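Local coordinates for methyl-accepting chemotaxis protein (Vibrio cholerae, PDB 6CEQ) that probably acts as a chemoreceptor that senses oxygen through two heme-binding PAS domains, one of which is seen here with its heme, at residues M78-G82 / S83-N87; Q19-P23 / A24-L28. All blocks are in the same frame, centred on the assembly; numbering follows the deposited sequence.

Contact 1: residues M78-G82 / S83-N87; sequences MIKVG and SLEFN. With HEM (protoporphyrin IX containing Fe), chain D.
A two-residue beta hairpin joins strand 75-81 to strand 84-94 in the PAS sheet, and its type II' turn runs from Val81 to Leu84. Gly82 suits the first corner because its positive phi (59°) is easy for glycine; Ser83 takes the second corner. Val81 and Leu84 close the turn through two backbone bonds, Leu84 N to Val81 O at 2.9 Å and Val81 N to Leu84 O at 3.0 Å, with each donor lying well above the acceptor's carbonyl plane. A water donating to both Gly82 O and Leu84 O ties the loop to the returning strand. Two residues further along each strand, past the non-hydrogen-bonded Lys80-Glu85 pair, Ile79 and Phe86 form a second hydrogen-bonded pair with straighter geometry (166° at the hydrogen for Ile79 N to Phe86 O).

In this antiparallel PAS sheet the two faces of the hairpin differ. On one, Phe86 turns its ring edge to aliphatic neighbours: Val81 CG2 lies 3.8 Å from Phe86 CD2, and Ile79 CG1 also sits at the ring edge, near its plane, 3.9 Å from Phe86 CB. Val81 and Leu84 also meet Leu36 of helix 33-39. Beta-branched Ile79 serves two partners at once: with CG1 between its backbone N and carbonyl carbon (chi1 67°), CG2 faces away from the carbonyl carbon to reach the heme meso carbon CHA at 3.7 Å, and CD1 lies over the porphyrin face that carries the iron-bound water. On the solvent-facing side, the bent chain of Met78 brings CE to 3.3 Å from Glu85 CG, and Lys80 runs alongside Glu85 in the same direction, CG to CG 4.0 Å. Their charged ends remain apart, with Lys80 NZ 5.8 Å from Glu85 OE2.

Contact 2: residues Q19-P23 / A24-L28; sequences QYLNP and ALLQL
Asn22 places its CG between its own backbone N and carbonyl carbon (chi1 85°), which turns OD1 back over the start of helix 23-31 to meet Leu25 N. In Leu21, CG stands anti to the carbonyl carbon (chi1 -83°), which brings CB and the CD2 branch against Leu25 and Leu26.

Asn22 is the N-cap. Its OD1 accepts from Leu25 N at 3.0 Å, the donor standing out of the amide plane, and the same oxygen also receives Leu9 N from the neighbouring strand 8-12, while ND2 donates to Thr7 O. The amide is thus fixed in rotation by three bonds, which suits asparagine, a short residue able both to accept and to donate. Helical bonding begins at once: Leu26 N reaches Asn22 O at 3.0 Å and Gln27 N reaches Pro23 O at 2.8 Å. Pro23, the first residue of the helix, is well placed there, since its nitrogen has no hydrogen and the first turn asks for no donor from it.

Leu21, the last residue of strand 18-21, supplies the apolar half of the junction. Its CD2 touches Leu25 CD2 at 3.8 Å, the two chains crossing at a slant, and its CB lies 3.8 Å from Leu26 CG, with those side chains nearly perpendicular. Leu26 CD1 also leans on Leu21 O at 3.5 Å. Branched leucines let one strand residue fill against two helix residues, and Leu21 and Leu25 both continue onto Met10 of strand 8-12.

Chemically, the cap supplies an acceptor to an N-H that has no preceding helical turn to bond with, and the partial negative charge of OD1 would be favoured by the positive end of the helix dipole.

Overall arrangement
Contact 2 precedes contact 1 in the chain, and their centres are 16 Å apart. Both reach the same five-stranded antiparallel sheet, ordered 2-1-5-4-3, at its two ends: residues 19-23 bring in edge strand 18-21, and residues 78-82 bring in the other edge strand, 75-81. Between them run strands 8-12, 100-109 and 84-94. Leu28, at the end of residues 24-28, packs its CD2 3.8 Å from Phe86 CE1 of contact 1, so the two contacts touch directly. The heme lies against Ile79 and Lys80 of the hairpin, while the Leu21 side chain is about 6 Å from it, so contact 1 lines the pocket directly and contact 2 stands near it.

Contact 1: residues M78-G82 / S83-N87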
loop_
_atom_site.group_PDB
_atom_site.type_symbol
_atom_site.label_atom_id
_atom_site.label_comp_id
_atom_site.label_asym_id
_atom_site.label_seq_id
_atom_site.Cartn_x
_atom_site.Cartn_y
_atom_site.Cartn_z
ATOM N N MET A 78 2.620 12.024 -0.792
ATOM C CA MET A 78 1.346 12.172 -0.107
ATOM C C MET A 78 0.258 11.721 -1.066
ATOM O O MET A 78 0.270 12.103 -2.239
ATOM C CB MET A 78 1.134 13.614 0.351
ATOM C CG MET A 78 -0.213 13.848 0.976
ATOM S SD MET A 78 -1.299 14.487 -0.307
ATOM C CE MET A 78 -2.777 13.584 0.059
ATOM N N ILE A 79 -0.652 10.865 -0.590
ATOM C CA ILE A 79 -1.669 10.294 -1.462
ATOM C C ILE A 79 -3.052 10.492 -0.856
ATOM O O ILE A 79 -3.222 10.544 0.366
ATOM C CB ILE A 79 -1.420 8.799 -1.761
ATOM C CG1 ILE A 79 -1.585 7.944 -0.503
ATOM C CG2 ILE A 79 -0.025 8.602 -2.372
ATOM C CD1 ILE A 79 -1.676 6.464 -0.812
ATOM N N LYS A 80 -4.039 10.641 -1.737
ATOM C CA LYS A 80 -5.448 10.672 -1.372
ATOM C C LYS A 80 -6.079 9.357 -1.786
ATOM O O LYS A 80 -5.963 8.948 -2.944
ATOM C CB LYS A 80 -6.184 11.829 -2.054
ATOM C CG LYS A 80 -5.717 13.196 -1.624
ATOM C CD LYS A 80 -6.511 14.321 -2.266
ATOM C CE LYS A 80 -5.986 15.678 -1.798
ATOM N NZ LYS A 80 -6.650 16.820 -2.481
ATOM N N VAL A 81 -6.709 8.684 -0.832
ATOM C CA VAL A 81 -7.395 7.421 -1.063
ATOM C C VAL A 81 -8.845 7.686 -0.688
ATOM O O VAL A 81 -9.209 7.630 0.492
ATOM C CB VAL A 81 -6.793 6.275 -0.241
ATOM C CG1 VAL A 81 -7.406 4.952 -0.634
ATOM C CG2 VAL A 81 -5.291 6.237 -0.426
ATOM N N GLY A 82 -9.678 7.990 -1.679
ATOM C CA GLY A 82 -10.992 8.520 -1.357
ATOM C C GLY A 82 -10.839 9.798 -0.559
ATOM O O GLY A 82 -10.080 10.698 -0.931
ATOM N N SER A 83 -11.547 9.880 0.568
ATOM C CA SER A 83 -11.430 11.017 1.473
ATOM C C SER A 83 -10.323 10.839 2.507
ATOM O O SER A 83 -10.155 11.710 3.369
ATOM C CB SER A 83 -12.764 11.273 2.185
ATOM O OG SER A 83 -13.119 10.182 3.014
ATOM N N LEU A 84 -9.575 9.745 2.447
ATOM C CA LEU A 84 -8.448 9.553 3.343
ATOM C C LEU A 84 -7.202 10.189 2.735
ATOM O O LEU A 84 -7.128 10.437 1.529
ATOM C CB LEU A 84 -8.206 8.067 3.598
ATOM C CG LEU A 84 -9.464 7.257 3.924
ATOM C CD1 LEU A 84 -9.119 5.796 4.140
ATOM C CD2 LEU A 84 -10.179 7.846 5.136
ATOM N N GLU A 85 -6.216 10.443 3.591
ATOM C CA GLU A 85 -4.944 11.015 3.172
ATOM C C GLU A 85 -3.830 10.307 3.922
ATOM O O GLU A 85 -3.948 10.075 5.125
ATOM C CB GLU A 85 -4.880 12.515 3.477
ATOM C CG GLU A 85 -5.194 13.433 2.323
ATOM C CD GLU A 85 -4.870 14.881 2.651
ATOM O OE1 GLU A 85 -5.742 15.573 3.226
ATOM O OE2 GLU A 85 -3.739 15.323 2.355
ATOM N N PHE A 86 -2.744 9.980 3.216
ATOM C CA PHE A 86 -1.620 9.272 3.814
ATOM C C PHE A 86 -0.309 9.879 3.351
ATOM O O PHE A 86 -0.194 10.348 2.216
ATOM C CB PHE A 86 -1.596 7.783 3.443
ATOM C CG PHE A 86 -2.792 7.026 3.905
ATOM C CD1 PHE A 86 -2.830 6.495 5.181
ATOM C CD2 PHE A 86 -3.883 6.850 3.072
ATOM C CE1 PHE A 86 -3.942 5.792 5.619
ATOM C CE2 PHE A 86 -4.999 6.144 3.506
ATOM C CZ PHE A 86 -5.027 5.621 4.779
ATOM N N ASN A 87 0.695 9.831 4.224
ATOM C CA ASN A 87 2.072 10.001 3.790
ATOM C C ASN A 87 2.633 8.622 3.479
ATOM O O ASN A 87 2.676 7.754 4.357
ATOM C CB ASN A 87 2.923 10.713 4.840
ATOM C CG ASN A 87 4.287 11.123 4.298
ATOM O OD1 ASN A 87 4.586 10.936 3.112
ATOM N ND2 ASN A 87 5.125 11.684 5.168
HETATM C CHA HEM D . -0.654 5.599 -4.496
HETATM C CHB HEM D . 2.006 1.554 -4.657
HETATM C CHC HEM D . -1.681 -0.727 -2.402
HETATM C CHD HEM D . -4.585 2.777 -4.067
HETATM C C1A HEM D . 0.410 4.729 -4.587
HETATM C C2A HEM D . 1.753 5.114 -4.763
HETATM C C3A HEM D . 2.509 3.985 -4.811
HETATM C C4A HEM D . 1.639 2.886 -4.670
HETATM C CMA HEM D . 4.004 3.922 -4.986
HETATM C CAA HEM D . 2.263 6.528 -4.877
HETATM C CBA HEM D . 1.962 7.067 -6.277
HETATM C CGA HEM D . 2.321 8.529 -6.339
HETATM O O1A HEM D . 2.233 9.239 -5.313
HETATM O O2A HEM D . 2.705 9.033 -7.417
HETATM C C1B HEM D . 1.230 0.607 -3.973
HETATM C C2B HEM D . 1.740 -0.655 -3.569
HETATM C C3B HEM D . 0.729 -1.315 -2.934
HETATM C C4B HEM D . -0.439 -0.403 -2.960
HETATM C CMB HEM D . 3.138 -1.170 -3.800
HETATM C CAB HEM D . 0.786 -2.663 -2.342
HETATM C CBB HEM D . 1.838 -3.027 -1.615
HETATM C C1C HEM D . -2.828 0.013 -2.671
HETATM C C2C HEM D . -4.137 -0.309 -2.281
HETATM C C3C HEM D . -4.970 0.694 -2.758
HETATM C C4C HEM D . -4.150 1.633 -3.444
HETATM C CMC HEM D . -4.560 -1.521 -1.490
HETATM C CAC HEM D . -6.431 0.772 -2.583
HETATM C CBC HEM D . -6.982 0.435 -1.422
HETATM C C1D HEM D . -3.722 3.861 -4.245
HETATM C C2D HEM D . -4.213 5.224 -4.484
HETATM C C3D HEM D . -3.123 6.004 -4.602
HETATM C C4D HEM D . -1.961 5.123 -4.433
HETATM C CMD HEM D . -5.653 5.660 -4.580
HETATM C CAD HEM D . -3.101 7.488 -4.856
HETATM C CBD HEM D . -3.793 7.790 -6.185
HETATM C CGD HEM D . -3.113 7.029 -7.293
HETATM O O1D HEM D . -3.729 6.129 -7.905
HETATM O O2D HEM D . -1.930 7.297 -7.602
HETATM N NA HEM D . 0.361 3.359 -4.533
HETATM N NB HEM D . -0.053 0.717 -3.596
HETATM N NC HEM D . -2.858 1.186 -3.370
HETATM N ND HEM D . -2.381 3.865 -4.226
HETATM FE FE HEM D . -1.266 2.395 -3.955
HETATM O O HOH W 1 -8.442 12.825 0.586
HETATM O O HOH W 2 -0.953 2.897 -1.472
#

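Contact 2: residues Q19-P23 / A24-L28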
loop_
_atom_site.group_PDB
_atom_site.type_symbol
_atom_site.label_atom_id
_atom_site.label_comp_id
_atom_site.label_asym_id
_atom_site.label_seq_id
_atom_site.Cartn_x
_atom_site.Cartn_y
_atom_site.Cartn_z
ATOM N N GLN A 19 0.954 -9.334 -1.121
ATOM C CA GLN A 19 1.367 -10.516 -0.376
ATOM C C GLN A 19 0.987 -10.485 1.094
ATOM O O GLN A 19 0.754 -11.546 1.676
ATOM C CB GLN A 19 2.885 -10.710 -0.483
ATOM C CG GLN A 19 3.393 -10.791 -1.918
ATOM C CD GLN A 19 2.898 -12.036 -2.634
ATOM O OE1 GLN A 19 2.281 -11.956 -3.698
ATOM N NE2 GLN A 19 3.173 -13.199 -2.054
ATOM N N TYR A 20 0.929 -9.306 1.712
ATOM C CA TYR A 20 0.739 -9.225 3.154
ATOM C C TYR A 20 0.279 -7.826 3.535
ATOM O O TYR A 20 0.774 -6.836 2.990
ATOM C CB TYR A 20 2.043 -9.563 3.896
ATOM C CG TYR A 20 1.921 -9.555 5.409
ATOM C CD1 TYR A 20 1.327 -10.617 6.070
ATOM C CD2 TYR A 20 2.416 -8.500 6.171
ATOM C CE1 TYR A 20 1.199 -10.625 7.444
ATOM C CE2 TYR A 20 2.297 -8.499 7.564
ATOM C CZ TYR A 20 1.690 -9.571 8.186
ATOM O OH TYR A 20 1.557 -9.609 9.555
ATOM N N LEU A 21 -0.666 -7.759 4.475
ATOM C CA LEU A 21 -1.030 -6.538 5.180
ATOM C C LEU A 21 -0.856 -6.777 6.669
ATOM O O LEU A 21 -1.323 -7.797 7.188
ATOM C CB LEU A 21 -2.473 -6.119 4.906
ATOM C CG LEU A 21 -2.753 -5.330 3.633
ATOM C CD1 LEU A 21 -2.907 -6.261 2.457
ATOM C CD2 LEU A 21 -4.012 -4.508 3.830
ATOM N N ASN A 22 -0.210 -5.840 7.356
ATOM C CA ASN A 22 0.004 -6.015 8.780
ATOM C C ASN A 22 -1.277 -5.673 9.546
ATOM O O ASN A 22 -2.231 -5.132 8.973
ATOM C CB ASN A 22 1.228 -5.202 9.232
ATOM C CG ASN A 22 0.927 -3.749 9.550
ATOM O OD1 ASN A 22 -0.014 -3.147 9.031
ATOM N ND2 ASN A 22 1.780 -3.158 10.391
ATOM N N PRO A 23 -1.371 -6.068 10.820
ATOM C CA PRO A 23 -2.659 -5.912 11.523
ATOM C C PRO A 23 -3.105 -4.472 11.667
ATOM O O PRO A 23 -4.305 -4.185 11.557
ATOM C CB PRO A 23 -2.392 -6.562 12.887
ATOM C CG PRO A 23 -1.277 -7.546 12.617
ATOM C CD PRO A 23 -0.400 -6.855 11.607
ATOM N N ALA A 24 -2.172 -3.556 11.934
ATOM C CA ALA A 24 -2.557 -2.160 12.086
ATOM C C ALA A 24 -3.243 -1.640 10.831
ATOM O O ALA A 24 -4.287 -0.981 10.912
ATOM C CB ALA A 24 -1.333 -1.316 12.430
ATOM N N LEU A 25 -2.700 -1.966 9.655
ATOM C CA LEU A 25 -3.326 -1.510 8.417
ATOM C C LEU A 25 -4.662 -2.209 8.178
ATOM O O LEU A 25 -5.623 -1.580 7.725
ATOM C CB LEU A 25 -2.382 -1.730 7.236
ATOM C CG LEU A 25 -2.939 -1.238 5.902
ATOM C CD1 LEU A 25 -3.305 0.246 5.999
ATOM C CD2 LEU A 25 -1.905 -1.474 4.815
ATOM N N LEU A 26 -4.744 -3.509 8.463
ATOM C CA LEU A 26 -6.014 -4.214 8.307
ATOM C C LEU A 26 -7.082 -3.615 9.208
ATOM O O LEU A 26 -8.236 -3.438 8.797
ATOM C CB LEU A 26 -5.824 -5.698 8.622
ATOM C CG LEU A 26 -5.158 -6.496 7.499
ATOM C CD1 LEU A 26 -4.734 -7.888 7.977
ATOM C CD2 LEU A 26 -6.080 -6.580 6.284
ATOM N N GLN A 27 -6.710 -3.302 10.448
ATOM C CA GLN A 27 -7.649 -2.689 11.382
ATOM C C GLN A 27 -8.108 -1.330 10.877
ATOM O O GLN A 27 -9.304 -1.004 10.905
ATOM C CB GLN A 27 -6.996 -2.565 12.761
ATOM C CG GLN A 27 -7.940 -2.036 13.823
ATOM C CD GLN A 27 -7.284 -1.950 15.193
ATOM O OE1 GLN A 27 -6.634 -2.894 15.641
ATOM N NE2 GLN A 27 -7.428 -0.807 15.846
ATOM N N LEU A 28 -7.158 -0.519 10.417
ATOM C CA LEU A 28 -7.497 0.801 9.902
ATOM C C LEU A 28 -8.421 0.698 8.695
ATOM O O LEU A 28 -9.422 1.423 8.598
ATOM C CB LEU A 28 -6.216 1.549 9.531
ATOM C CG LEU A 28 -6.453 2.894 8.842
ATOM C CD1 LEU A 28 -7.216 3.838 9.750
ATOM C CD2 LEU A 28 -5.129 3.509 8.415
#